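Local atomic coordinates of similarities with probable monooxygenase (Photorhabdus luminescens, PDB entry 4HB9), a protein that binds flavin-adenine dinucleotide and is probably a monooxygenase of the aromatic-ring hydroxylase type. Residues A[182-187]-A[296-301]; A[211-216]-A[385-390]; A[216-221]-A[246-251]. All coordinates share one frame; numbering follows the deposited sequence.

Overall arrangement
Along the chain from the N terminus, the first of the contact segments, 182-187, lies on strand 179-191 and is joined by strand 295-301 more than a hundred residues later, closing contact 1. Inside that loop, strands 218-228 and 240-251 fold back on each other as a hairpin, giving contact 3. Contact 2 starts before this hairpin, at 211-216, and closes at 385-390, at the end of helix 355-386; its loop therefore encloses contact 3 and crosses that of contact 1. All three reach one mixed sheet: strand 240-251, part of contact 3, is the sheet neighbour of strand 179-191 in contact 1, with Ile186 O and Tyr248 N 2.7 Å apart, and contacts 2 and 3 share Ser216.

Contact 1 (A[182-187]-A[296-301])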
ATOM      1  N   GLY A 182      -9.972  10.067  13.562  1.00 20.64           N
ATOM      2  CA  GLY A 182      -9.893  11.416  14.078  1.00 19.77           C
ATOM      3  C   GLY A 182      -8.589  12.089  13.707  1.00 19.53           C
ATOM      4  O   GLY A 182      -8.306  13.206  14.195  1.00 20.66           O
ATOM      5  N   VAL A 183      -7.788  11.420  12.874  1.00 19.88           N
ATOM      6  CA  VAL A 183      -6.504  11.958  12.396  1.00 18.91           C
ATOM      7  C   VAL A 183      -6.559  12.003  10.865  1.00 19.05           C
ATOM      8  O   VAL A 183      -7.095  11.080  10.217  1.00 16.94           O
ATOM      9  CB  VAL A 183      -5.318  11.118  12.906  1.00 19.71           C
ATOM     10  CG1 VAL A 183      -4.000  11.565  12.302  1.00 19.87           C
ATOM     11  CG2 VAL A 183      -5.249  11.186  14.435  1.00 20.99           C
ATOM     12  N   SER A 184      -6.022  13.088  10.304  1.00 18.13           N
ATOM     13  CA  SER A 184      -5.925  13.271   8.856  1.00 18.60           C
ATOM     14  C   SER A 184      -4.509  13.654   8.476  1.00 18.11           C
ATOM     15  O   SER A 184      -3.698  14.004   9.336  1.00 18.26           O
ATOM     16  CB  SER A 184      -6.880  14.348   8.406  1.00 18.95           C
ATOM     17  OG  SER A 184      -8.202  13.965   8.693  1.00 19.36           O
HETATM   18  N   MSE A 185      -4.174  13.536   7.200  1.00 17.89           N
HETATM   19  CA  MSE A 185      -2.813  13.865   6.770  1.00 18.50           C
HETATM   20  C   MSE A 185      -2.836  14.525   5.418  1.00 17.95           C
HETATM   21  O   MSE A 185      -3.807  14.393   4.651  1.00 17.81           O
HETATM   22  CB  MSE A 185      -1.923  12.621   6.765  1.00 21.12           C
HETATM   23  CG  MSE A 185      -2.302  11.543   5.777  1.00 25.40           C
HETATM   24 SE   MSE A 185      -1.073   9.972   5.921  1.00 39.01          SE
HETATM   25  CE  MSE A 185      -0.686   9.847   7.801  1.00 29.10           C
ATOM     26  N   ILE A 186      -1.771  15.263   5.147  1.00 17.40           N
ATOM     27  CA  ILE A 186      -1.532  15.886   3.847  1.00 17.07           C
ATOM     28  C   ILE A 186      -0.124  15.454   3.452  1.00 16.95           C
ATOM     29  O   ILE A 186       0.826  15.638   4.227  1.00 16.04           O
ATOM     30  CB  ILE A 186      -1.664  17.420   3.924  1.00 17.32           C
ATOM     31  CG1 ILE A 186      -3.058  17.827   4.389  1.00 17.68           C
ATOM     32  CG2 ILE A 186      -1.361  18.070   2.583  1.00 17.94           C
ATOM     33  CD1 ILE A 186      -3.226  19.315   4.613  1.00 17.96           C
ATOM     34  N   ILE A 187      -0.004  14.844   2.271  1.00 17.75           N
ATOM     35  CA  ILE A 187       1.237  14.239   1.789  1.00 17.41           C
ATOM     36  C   ILE A 187       1.671  14.972   0.518  1.00 18.06           C
ATOM     37  O   ILE A 187       0.872  15.137  -0.412  1.00 16.68           O
ATOM     38  CB  ILE A 187       1.025  12.760   1.438  1.00 20.49           C
ATOM     39  CG1 ILE A 187       0.434  11.992   2.632  1.00 23.62           C
ATOM     40  CG2 ILE A 187       2.341  12.109   0.984  1.00 20.37           C
ATOM     41  CD1 ILE A 187       0.108  10.530   2.353  1.00 26.74           C
ATOM     42  N   PRO A 296      -4.546  14.951   0.283  1.00 23.35           N
ATOM     43  CA  PRO A 296      -5.145  14.919   1.612  1.00 21.87           C
ATOM     44  C   PRO A 296      -5.857  13.594   1.857  1.00 23.65           C
ATOM     45  O   PRO A 296      -6.511  13.071   0.948  1.00 22.92           O
ATOM     46  CB  PRO A 296      -6.161  16.054   1.543  1.00 23.43           C
ATOM     47  CG  PRO A 296      -6.598  16.056   0.108  1.00 24.37           C
ATOM     48  CD  PRO A 296      -5.477  15.500  -0.721  1.00 23.48           C
ATOM     49  N   LEU A 297      -5.781  13.084   3.083  1.00 22.05           N
ATOM     50  CA  LEU A 297      -6.360  11.783   3.428  1.00 24.40           C
ATOM     51  C   LEU A 297      -6.900  11.796   4.845  1.00 21.73           C
ATOM     52  O   LEU A 297      -6.216  12.246   5.767  1.00 20.43           O
ATOM     53  CB  LEU A 297      -5.300  10.679   3.381  1.00 28.00           C
ATOM     54  CG  LEU A 297      -4.635  10.273   2.075  1.00 35.18           C
ATOM     55  CD1 LEU A 297      -3.640   9.164   2.392  1.00 38.58           C
ATOM     56  CD2 LEU A 297      -5.680   9.791   1.067  1.00 38.12           C
ATOM     57  N   HIS A 298      -8.108  11.282   5.019  1.00 21.15           N
ATOM     58  CA  HIS A 298      -8.674  11.068   6.355  1.00 20.48           C
ATOM     59  C   HIS A 298      -8.378   9.630   6.762  1.00 21.98           C
ATOM     60  O   HIS A 298      -8.628   8.708   5.994  1.00 20.80           O
ATOM     61  CB  HIS A 298     -10.191  11.333   6.359  1.00 21.44           C
ATOM     62  CG  HIS A 298     -10.548  12.752   6.077  1.00 21.73           C
ATOM     63  ND1 HIS A 298     -10.038  13.803   6.806  1.00 21.03           N
ATOM     64  CD2 HIS A 298     -11.361  13.299   5.139  1.00 22.40           C
ATOM     65  CE1 HIS A 298     -10.521  14.935   6.329  1.00 22.88           C
ATOM     66  NE2 HIS A 298     -11.332  14.654   5.323  1.00 22.84           N
ATOM     67  N   LEU A 299      -7.794   9.426   7.942  1.00 21.07           N
ATOM     68  CA  LEU A 299      -7.396   8.088   8.327  1.00 22.10           C
ATOM     69  C   LEU A 299      -8.585   7.349   8.888  1.00 22.63           C
ATOM     70  O   LEU A 299      -9.313   7.876   9.740  1.00 19.51           O
ATOM     71  CB  LEU A 299      -6.264   8.079   9.344  1.00 23.11           C
ATOM     72  CG  LEU A 299      -4.985   8.794   8.904  1.00 26.15           C
ATOM     73  CD1 LEU A 299      -3.910   8.530   9.946  1.00 27.11           C
ATOM     74  CD2 LEU A 299      -4.512   8.343   7.528  1.00 28.30           C
ATOM     75  N   ARG A 300      -8.774   6.141   8.377  1.00 23.48           N
ATOM     76  CA  ARG A 300      -9.811   5.239   8.834  1.00 26.49           C
ATOM     77  C   ARG A 300      -9.150   3.949   9.288  1.00 27.54           C
ATOM     78  O   ARG A 300      -8.023   3.638   8.874  1.00 28.04           O
ATOM     79  CB  ARG A 300     -10.849   5.033   7.734  1.00 30.32           C
ATOM     80  CG  ARG A 300     -11.597   6.327   7.447  1.00 34.96           C
ATOM     81  CD  ARG A 300     -12.622   6.218   6.339  1.00 40.43           C
ATOM     82  NE  ARG A 300     -13.183   7.534   5.993  1.00 44.31           N
ATOM     83  CZ  ARG A 300     -12.715   8.368   5.056  1.00 46.94           C
ATOM     84  NH1 ARG A 300     -11.650   8.061   4.317  1.00 49.01           N
ATOM     85  NH2 ARG A 300     -13.330   9.532   4.853  1.00 46.38           N
ATOM     86  N   SER A 301      -9.796   3.242  10.207  1.00 24.97           N
ATOM     87  CA  SER A 301      -9.235   1.988  10.706  1.00 26.81           C
ATOM     88  C   SER A 301     -10.382   1.006  10.883  1.00 27.91           C
ATOM     89  O   SER A 301     -11.502   1.298  10.490  1.00 28.32           O
ATOM     90  CB  SER A 301      -8.485   2.227  12.017  1.00 27.80           C
ATOM     91  OG  SER A 301      -7.770   1.092  12.455  1.00 27.46           O
TER
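Leu299, Met185 and Leu297 bury more surface than any other residues where 182-187 and 296-301 run antiparallel, their segment axes 4.7 Å apart at 156°. Leu299 sends CD1 against Val183 CG1 at 3.8 Å and, with both methyls, meets the selenomethionine end of Met185, the side chains crossing at about a right angle. Met185 reaches this place because its CG sits between the backbone N and the carbonyl carbon (chi1 65°) and the chain bends again at chi3; CG thereby lies 3.9 Å from Leu297 CB. Leu297 extends CD1 to Ile187 CD1. Met185 and Leu297 form a hydrogen-bonded pair, and Leu299 N continues the ladder to Val183 O. On the face that carries Ser184 and His298, Ser184 OG and His298 ND1 are hydrogen-bonded at 2.6 Å in the ring plane, the donor undecided; a further bond runs to Thr252 OG1. This is the antiparallel pairing of an edge strand, 295-301, in the mixed sheet, with the side chain of Ile187 about 5 Å from the bound FAD. Strand 240-251 flanks 182-187 on its other side; helix 264-274 packs on Ile186 and Pro296, helix 355-386 on Val183 and Leu299.

Contact 2 (A[211-216]-A[385-390]); sequences SIVPKS and VIHFSI
The imidazole of His387 lies against Val213, Pro214 and Ser216, and His387 is the residue with the largest share of this small interface of 172 Å². Val213 CG1 stands over one ring face, 3.9 Å from the centroid of the His387 ring and 23° off its normal, displaced toward the rim on the ND1 side; these values define a CH-pi contact. Two backbone oxygens approach His387 CE1 at 3.1 Å each, Pro214 O near the ring plane and Ser216 O. A water links the partners where no direct hydrogen bond forms: it donates to Pro214 O at 3.1 Å and lies in the ring plane 2.8 Å from His387 ND1. Ile390 CG2 also approaches Val213 CG1, at 4.2 Å, though Ile390 is poorly ordered.

One shell further out, His387 NE2 is hydrogen-bonded to Asp218 O, so both ring nitrogens have partners and rotation about chi2 is restrained. The ring also meets Trp219 edge-to-face. His387 itself is the first residue to leave helical geometry after helix 355-386, and its positive phi of 67° marks the break. The residue that follows helix 355-386 is thus packed beside strand 210-212 and the connection to 218-228, a plain structural contact between helix terminus and sheet, away from the FAD site.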
ATOM      1  N   SER A 211      11.437  13.176  11.879  1.00 22.01           N
ATOM      2  CA  SER A 211      10.162  13.592  12.428  1.00 22.52           C
ATOM      3  C   SER A 211      10.271  14.936  13.112  1.00 22.09           C
ATOM      4  O   SER A 211      11.182  15.140  13.903  1.00 24.30           O
ATOM      5  CB  SER A 211       9.689  12.552  13.421  1.00 23.27           C
ATOM      6  OG  SER A 211       9.039  11.508  12.724  1.00 25.22           O
ATOM      7  N   ILE A 212       9.345  15.844  12.803  1.00 20.59           N
ATOM      8  CA  ILE A 212       9.295  17.133  13.420  1.00 21.94           C
ATOM      9  C   ILE A 212       8.186  17.090  14.430  1.00 22.43           C
ATOM     10  O   ILE A 212       7.020  16.841  14.075  1.00 21.97           O
ATOM     11  CB  ILE A 212       9.009  18.250  12.415  1.00 21.94           C
ATOM     12  CG1 ILE A 212       9.984  18.192  11.231  1.00 23.02           C
ATOM     13  CG2 ILE A 212       9.006  19.599  13.106  1.00 22.01           C
ATOM     14  CD1 ILE A 212      11.453  18.115  11.560  1.00 24.46           C
ATOM     15  N   VAL A 213       8.553  17.336  15.684  1.00 22.37           N
ATOM     16  CA  VAL A 213       7.613  17.275  16.797  1.00 22.97           C
ATOM     17  C   VAL A 213       7.414  18.657  17.383  1.00 23.10           C
ATOM     18  O   VAL A 213       8.234  19.108  18.192  1.00 23.76           O
ATOM     19  CB  VAL A 213       8.093  16.330  17.914  1.00 22.87           C
ATOM     20  CG1 VAL A 213       6.978  16.130  18.939  1.00 24.46           C
ATOM     21  CG2 VAL A 213       8.504  14.989  17.341  1.00 24.46           C
ATOM     22  N   PRO A 214       6.336  19.343  16.989  1.00 22.01           N
ATOM     23  CA  PRO A 214       6.104  20.694  17.494  1.00 22.47           C
ATOM     24  C   PRO A 214       5.379  20.726  18.835  1.00 24.30           C
ATOM     25  O   PRO A 214       5.039  19.676  19.385  1.00 20.58           O
ATOM     26  CB  PRO A 214       5.223  21.299  16.412  1.00 22.55           C
ATOM     27  CG  PRO A 214       4.403  20.134  15.964  1.00 22.03           C
ATOM     28  CD  PRO A 214       5.286  18.932  16.048  1.00 21.57           C
ATOM     29  N   LYS A 215       5.100  21.933  19.324  1.00 25.75           N
ATOM     30  CA  LYS A 215       4.296  22.095  20.543  1.00 27.71           C
ATOM     31  C   LYS A 215       2.826  21.953  20.239  1.00 24.85           C
ATOM     32  O   LYS A 215       2.037  21.647  21.115  1.00 26.25           O
ATOM     33  CB  LYS A 215       4.518  23.472  21.195  1.00 31.23           C
ATOM     34  CG  LYS A 215       5.960  23.788  21.544  1.00 36.36           C
ATOM     35  CD  LYS A 215       6.177  25.304  21.572  1.00 43.18           C
ATOM     36  CE  LYS A 215       7.653  25.675  21.551  1.00 46.86           C
ATOM     37  NZ  LYS A 215       8.249  25.499  22.903  1.00 49.06           N
ATOM     38  N   SER A 216       2.446  22.241  19.003  1.00 23.45           N
ATOM     39  CA  SER A 216       1.080  22.060  18.580  1.00 21.87           C
ATOM     40  C   SER A 216       0.747  20.569  18.435  1.00 21.08           C
ATOM     41  O   SER A 216       1.633  19.748  18.344  1.00 20.86           O
ATOM     42  CB  SER A 216       0.867  22.765  17.265  1.00 23.10           C
ATOM     43  OG  SER A 216       1.973  22.533  16.402  1.00 21.56           O
ATOM     44  N   VAL A 385      -0.689  13.357  17.059  1.00 19.33           N
ATOM     45  CA  VAL A 385      -1.484  14.424  17.653  1.00 20.28           C
ATOM     46  C   VAL A 385      -1.203  14.595  19.160  1.00 22.24           C
ATOM     47  O   VAL A 385      -1.077  15.726  19.646  1.00 19.94           O
ATOM     48  CB  VAL A 385      -2.983  14.183  17.383  1.00 21.55           C
ATOM     49  CG1 VAL A 385      -3.834  15.270  17.981  1.00 24.12           C
ATOM     50  CG2 VAL A 385      -3.238  14.154  15.875  1.00 21.61           C
ATOM     51  N   ILE A 386      -1.061  13.486  19.883  1.00 21.98           N
ATOM     52  CA  ILE A 386      -0.837  13.547  21.353  1.00 23.81           C
ATOM     53  C   ILE A 386       0.611  13.738  21.792  1.00 24.50           C
ATOM     54  O   ILE A 386       0.860  14.415  22.794  1.00 26.64           O
ATOM     55  CB  ILE A 386      -1.363  12.288  22.050  1.00 25.81           C
ATOM     56  CG1 ILE A 386      -2.862  12.188  21.843  1.00 27.89           C
ATOM     57  CG2 ILE A 386      -1.018  12.305  23.553  1.00 26.76           C
ATOM     58  CD1 ILE A 386      -3.398  10.802  22.088  1.00 29.16           C
ATOM     59  N   HIS A 387       1.552  13.111  21.086  1.00 23.54           N
ATOM     60  CA  HIS A 387       2.988  13.176  21.407  1.00 24.47           C
ATOM     61  C   HIS A 387       3.312  12.466  22.741  1.00 28.68           C
ATOM     62  O   HIS A 387       4.078  12.968  23.562  1.00 29.04           O
ATOM     63  CB  HIS A 387       3.520  14.623  21.455  1.00 23.80           C
ATOM     64  CG  HIS A 387       3.262  15.411  20.209  1.00 23.20           C
ATOM     65  ND1 HIS A 387       3.603  16.739  20.089  1.00 21.14           N
ATOM     66  CD2 HIS A 387       2.670  15.065  19.041  1.00 22.22           C
ATOM     67  CE1 HIS A 387       3.251  17.168  18.890  1.00 22.58           C
ATOM     68  NE2 HIS A 387       2.668  16.177  18.242  1.00 22.18           N
ATOM     69  N   PHE A 388       2.747  11.288  22.949  1.00 31.39           N
ATOM     70  CA  PHE A 388       3.022  10.552  24.200  1.00 33.50           C
ATOM     71  C   PHE A 388       4.384   9.837  24.178  1.00 37.28           C
ATOM     72  O   PHE A 388       4.918   9.507  25.230  1.00 38.80           O
ATOM     73  CB  PHE A 388       1.860   9.595  24.534  1.00 33.52           C
ATOM     74  CG  PHE A 388       1.453   8.690  23.404  1.00 31.03           C
ATOM     75  CD1 PHE A 388       2.222   7.592  23.059  1.00 33.48           C
ATOM     76  CD2 PHE A 388       0.281   8.918  22.704  1.00 31.78           C
ATOM     77  CE1 PHE A 388       1.827   6.749  22.026  1.00 33.95           C
ATOM     78  CE2 PHE A 388      -0.123   8.073  21.682  1.00 30.06           C
ATOM     79  CZ  PHE A 388       0.649   6.994  21.336  1.00 31.00           C
ATOM     80  N   SER A 389       4.965   9.643  22.992  1.00 40.40           N
ATOM     81  CA  SER A 389       6.240   8.922  22.831  1.00 45.68           C
ATOM     82  C   SER A 389       7.517   9.758  23.047  1.00 53.57           C
ATOM     83  O   SER A 389       8.593   9.191  23.233  1.00 60.51           O
ATOM     84  CB  SER A 389       6.343   8.366  21.413  1.00 47.19           C
ATOM     85  OG  SER A 389       6.795   9.395  20.540  1.00 41.06           O
ATOM     86  N   ILE A 390       7.413  11.083  22.973  1.00 58.08           N
ATOM     87  CA  ILE A 390       8.589  11.974  23.018  1.00 65.44           C
ATOM     88  C   ILE A 390       9.801  11.391  23.756  1.00 67.03           C
ATOM     89  O   ILE A 390      10.885  11.251  23.182  1.00 65.89           O
ATOM     90  CB  ILE A 390       8.244  13.340  23.656  1.00 70.29           C
ATOM     91  CG1 ILE A 390       7.430  13.149  24.953  1.00 74.59           C
ATOM     92  CG2 ILE A 390       7.499  14.204  22.650  1.00 70.69           C
ATOM     93  CD1 ILE A 390       7.344  14.380  25.838  1.00 74.55           C
TER
HETATM   94  O   HOH W   1       4.950  18.135  22.064  1.00 32.50           O

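Contact 3 (A[216-221]-A[246-251]); sequences SPDWLF and WVYVAA
Asp218 CG is set between its backbone N and carbonyl carbon (chi1 50°), while Tyr248 carries its ring anti to the backbone N (chi1 172°); these two rotations bring the carboxylate and the phenol within bonding distance across the strands. Tyr248 OH donates to Asp218 OD2 at 2.6 Å, meeting the oxygen on its anti side and somewhat out of the carboxylate plane, and the carboxylate and ring planes stand 68° apart. The other oxygen, Asp218 OD1, receives Ser216 OG at 2.6 Å on its syn side, so a hydrogen bond to each oxygen restrains the group's rotation.

Segments 216-221 and 246-251 belong to the antiparallel beta hairpin of strands 218-228 and 240-251, in the middle of the mixed sheet of this flavoprotein; the segment axes are 4.7 Å apart and nearly antiparallel. Two hydrogen-bonded pairs define the register. In the Trp219-Val249 pair, Trp219 N to Val249 O is bent, whereas the return bond from Val249 N to Trp219 O is nearly straight. Phe221 and Val247 form the next such pair, Val247 N reaching Phe221 O at 2.8 Å.

On the face shared with Asp218 and Tyr248, Leu220 CD1 packs 4.0 Å from Tyr248 CB and close to Trp246 CE3; Trp246 turns its indole nitrogen to Ser289 OG. Trp219 CB rests 4.2 Å from Val249 CB on the reverse face, where helix 355-386 touches both side chains. Pro217, just ahead of Asp218, centres an inverse gamma turn, and a water accepts from Ala251 N and donates to Pro217 O at 2.6 Å.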
ATOM      1  N   SER A 216       2.446  22.241  19.003  1.00 23.45           N
ATOM      2  CA  SER A 216       1.080  22.060  18.580  1.00 21.87           C
ATOM      3  C   SER A 216       0.747  20.569  18.435  1.00 21.08           C
ATOM      4  O   SER A 216       1.633  19.748  18.344  1.00 20.86           O
ATOM      5  CB  SER A 216       0.867  22.765  17.265  1.00 23.10           C
ATOM      6  OG  SER A 216       1.973  22.533  16.402  1.00 21.56           O
ATOM      7  N   PRO A 217      -0.550  20.223  18.433  1.00 21.25           N
ATOM      8  CA  PRO A 217      -0.934  18.818  18.395  1.00 20.98           C
ATOM      9  C   PRO A 217      -0.911  18.248  16.966  1.00 19.51           C
ATOM     10  O   PRO A 217      -1.927  17.820  16.435  1.00 20.59           O
ATOM     11  CB  PRO A 217      -2.347  18.843  18.960  1.00 21.37           C
ATOM     12  CG  PRO A 217      -2.894  20.174  18.552  1.00 22.51           C
ATOM     13  CD  PRO A 217      -1.713  21.107  18.656  1.00 22.25           C
ATOM     14  N   ASP A 218       0.253  18.259  16.360  1.00 19.45           N
ATOM     15  CA  ASP A 218       0.396  17.803  14.981  1.00 18.38           C
ATOM     16  C   ASP A 218       1.825  17.388  14.753  1.00 18.68           C
ATOM     17  O   ASP A 218       2.632  17.355  15.696  1.00 18.06           O
ATOM     18  CB  ASP A 218      -0.126  18.882  13.997  1.00 19.23           C
ATOM     19  CG  ASP A 218       0.450  20.280  14.252  1.00 20.45           C
ATOM     20  OD1 ASP A 218       1.436  20.454  14.972  1.00 19.53           O
ATOM     21  OD2 ASP A 218      -0.118  21.224  13.676  1.00 22.90           O
ATOM     22  N   TRP A 219       2.161  16.996  13.530  1.00 18.08           N
ATOM     23  CA  TRP A 219       3.421  16.309  13.305  1.00 18.36           C
ATOM     24  C   TRP A 219       3.834  16.474  11.855  1.00 17.41           C
ATOM     25  O   TRP A 219       2.965  16.558  10.999  1.00 17.75           O
ATOM     26  CB  TRP A 219       3.192  14.827  13.592  1.00 18.19           C
ATOM     27  CG  TRP A 219       4.388  13.964  13.736  1.00 18.36           C
ATOM     28  CD1 TRP A 219       5.139  13.416  12.740  1.00 18.91           C
ATOM     29  CD2 TRP A 219       4.917  13.468  14.958  1.00 19.23           C
ATOM     30  NE1 TRP A 219       6.133  12.636  13.272  1.00 20.30           N
ATOM     31  CE2 TRP A 219       6.008  12.644  14.639  1.00 20.42           C
ATOM     32  CE3 TRP A 219       4.572  13.641  16.300  1.00 20.75           C
ATOM     33  CZ2 TRP A 219       6.756  11.991  15.612  1.00 22.06           C
ATOM     34  CZ3 TRP A 219       5.305  12.983  17.259  1.00 22.20           C
ATOM     35  CH2 TRP A 219       6.380  12.174  16.921  1.00 22.16           C
ATOM     36  N   LEU A 220       5.128  16.441  11.580  1.00 16.79           N
ATOM     37  CA  LEU A 220       5.625  16.411  10.180  1.00 17.49           C
ATOM     38  C   LEU A 220       6.666  15.322  10.029  1.00 17.26           C
ATOM     39  O   LEU A 220       7.696  15.301  10.744  1.00 19.39           O
ATOM     40  CB  LEU A 220       6.199  17.739   9.730  1.00 17.05           C
ATOM     41  CG  LEU A 220       6.534  17.845   8.235  1.00 17.21           C
ATOM     42  CD1 LEU A 220       5.277  18.011   7.368  1.00 17.05           C
ATOM     43  CD2 LEU A 220       7.428  19.048   7.997  1.00 19.22           C
ATOM     44  N   PHE A 221       6.367  14.379   9.136  1.00 18.44           N
ATOM     45  CA  PHE A 221       7.240  13.249   8.871  1.00 20.53           C
ATOM     46  C   PHE A 221       7.920  13.521   7.529  1.00 20.22           C
ATOM     47  O   PHE A 221       7.259  13.965   6.592  1.00 20.21           O
ATOM     48  CB  PHE A 221       6.449  11.932   8.871  1.00 22.69           C
ATOM     49  CG  PHE A 221       7.287  10.743   8.536  1.00 28.25           C
ATOM     50  CD1 PHE A 221       8.287  10.323   9.408  1.00 32.31           C
ATOM     51  CD2 PHE A 221       7.141  10.078   7.325  1.00 29.71           C
ATOM     52  CE1 PHE A 221       9.105   9.254   9.086  1.00 32.60           C
ATOM     53  CE2 PHE A 221       7.953   8.998   6.997  1.00 31.75           C
ATOM     54  CZ  PHE A 221       8.926   8.577   7.890  1.00 33.27           C
ATOM     55  N   TRP A 246       7.010  14.524   2.256  1.00 17.51           N
ATOM     56  CA  TRP A 246       6.600  15.039   3.577  1.00 16.77           C
ATOM     57  C   TRP A 246       5.150  14.691   3.869  1.00 16.76           C
ATOM     58  O   TRP A 246       4.295  14.622   2.959  1.00 16.22           O
ATOM     59  CB  TRP A 246       6.846  16.535   3.702  1.00 16.33           C
ATOM     60  CG  TRP A 246       6.208  17.385   2.653  1.00 16.13           C
ATOM     61  CD1 TRP A 246       6.779  17.804   1.487  1.00 16.58           C
ATOM     62  CD2 TRP A 246       4.865  17.893   2.641  1.00 16.95           C
ATOM     63  NE1 TRP A 246       5.895  18.547   0.762  1.00 16.95           N
ATOM     64  CE2 TRP A 246       4.709  18.626   1.438  1.00 17.17           C
ATOM     65  CE3 TRP A 246       3.791  17.812   3.522  1.00 16.83           C
ATOM     66  CZ2 TRP A 246       3.541  19.277   1.113  1.00 18.07           C
ATOM     67  CZ3 TRP A 246       2.615  18.439   3.186  1.00 18.18           C
ATOM     68  CH2 TRP A 246       2.492  19.162   1.988  1.00 18.47           C
ATOM     69  N   VAL A 247       4.871  14.465   5.148  1.00 16.60           N
ATOM     70  CA  VAL A 247       3.520  14.107   5.568  1.00 17.13           C
ATOM     71  C   VAL A 247       3.139  14.948   6.767  1.00 17.12           C
ATOM     72  O   VAL A 247       3.772  14.845   7.809  1.00 17.65           O
ATOM     73  CB  VAL A 247       3.396  12.620   5.932  1.00 17.49           C
ATOM     74  CG1 VAL A 247       1.949  12.296   6.211  1.00 18.62           C
ATOM     75  CG2 VAL A 247       3.930  11.732   4.809  1.00 18.71           C
ATOM     76  N   TYR A 248       2.168  15.829   6.589  1.00 16.48           N
ATOM     77  CA  TYR A 248       1.685  16.651   7.698  1.00 16.43           C
ATOM     78  C   TYR A 248       0.521  15.917   8.302  1.00 16.35           C
ATOM     79  O   TYR A 248      -0.400  15.540   7.582  1.00 16.70           O
ATOM     80  CB  TYR A 248       1.251  18.056   7.250  1.00 16.10           C
ATOM     81  CG  TYR A 248       0.578  18.852   8.348  1.00 15.57           C
ATOM     82  CD1 TYR A 248       1.309  19.410   9.404  1.00 16.75           C
ATOM     83  CD2 TYR A 248      -0.776  18.997   8.365  1.00 15.84           C
ATOM     84  CE1 TYR A 248       0.678  20.093  10.427  1.00 16.94           C
ATOM     85  CE2 TYR A 248      -1.422  19.694   9.366  1.00 16.23           C
ATOM     86  CZ  TYR A 248      -0.707  20.234  10.396  1.00 18.14           C
ATOM     87  OH  TYR A 248      -1.395  20.913  11.382  1.00 18.64           O
ATOM     88  N   VAL A 249       0.582  15.718   9.618  1.00 16.78           N
ATOM     89  CA  VAL A 249      -0.424  14.915  10.357  1.00 17.36           C
ATOM     90  C   VAL A 249      -1.048  15.755  11.463  1.00 16.52           C
ATOM     91  O   VAL A 249      -0.333  16.394  12.217  1.00 17.05           O
ATOM     92  CB  VAL A 249       0.211  13.645  10.948  1.00 16.86           C
ATOM     93  CG1 VAL A 249      -0.832  12.733  11.551  1.00 16.95           C
ATOM     94  CG2 VAL A 249       0.985  12.892   9.892  1.00 18.07           C
ATOM     95  N   ALA A 250      -2.375  15.778  11.520  1.00 16.39           N
ATOM     96  CA  ALA A 250      -3.096  16.572  12.509  1.00 17.73           C
ATOM     97  C   ALA A 250      -4.452  15.985  12.783  1.00 17.14           C
ATOM     98  O   ALA A 250      -4.862  15.057  12.125  1.00 17.61           O
ATOM     99  CB  ALA A 250      -3.271  18.005  12.010  1.00 17.67           C
ATOM    100  N   ALA A 251      -5.162  16.551  13.750  1.00 17.58           N
ATOM    101  CA  ALA A 251      -6.525  16.083  14.048  1.00 17.33           C
ATOM    102  C   ALA A 251      -7.428  16.490  12.904  1.00 18.75           C
ATOM    103  O   ALA A 251      -7.301  17.605  12.359  1.00 18.23           O
ATOM    104  CB  ALA A 251      -7.021  16.671  15.365  1.00 17.92           C
TER
HETATM  105  O   HOH W   2      -4.229  18.733  15.508  1.00 18.66           O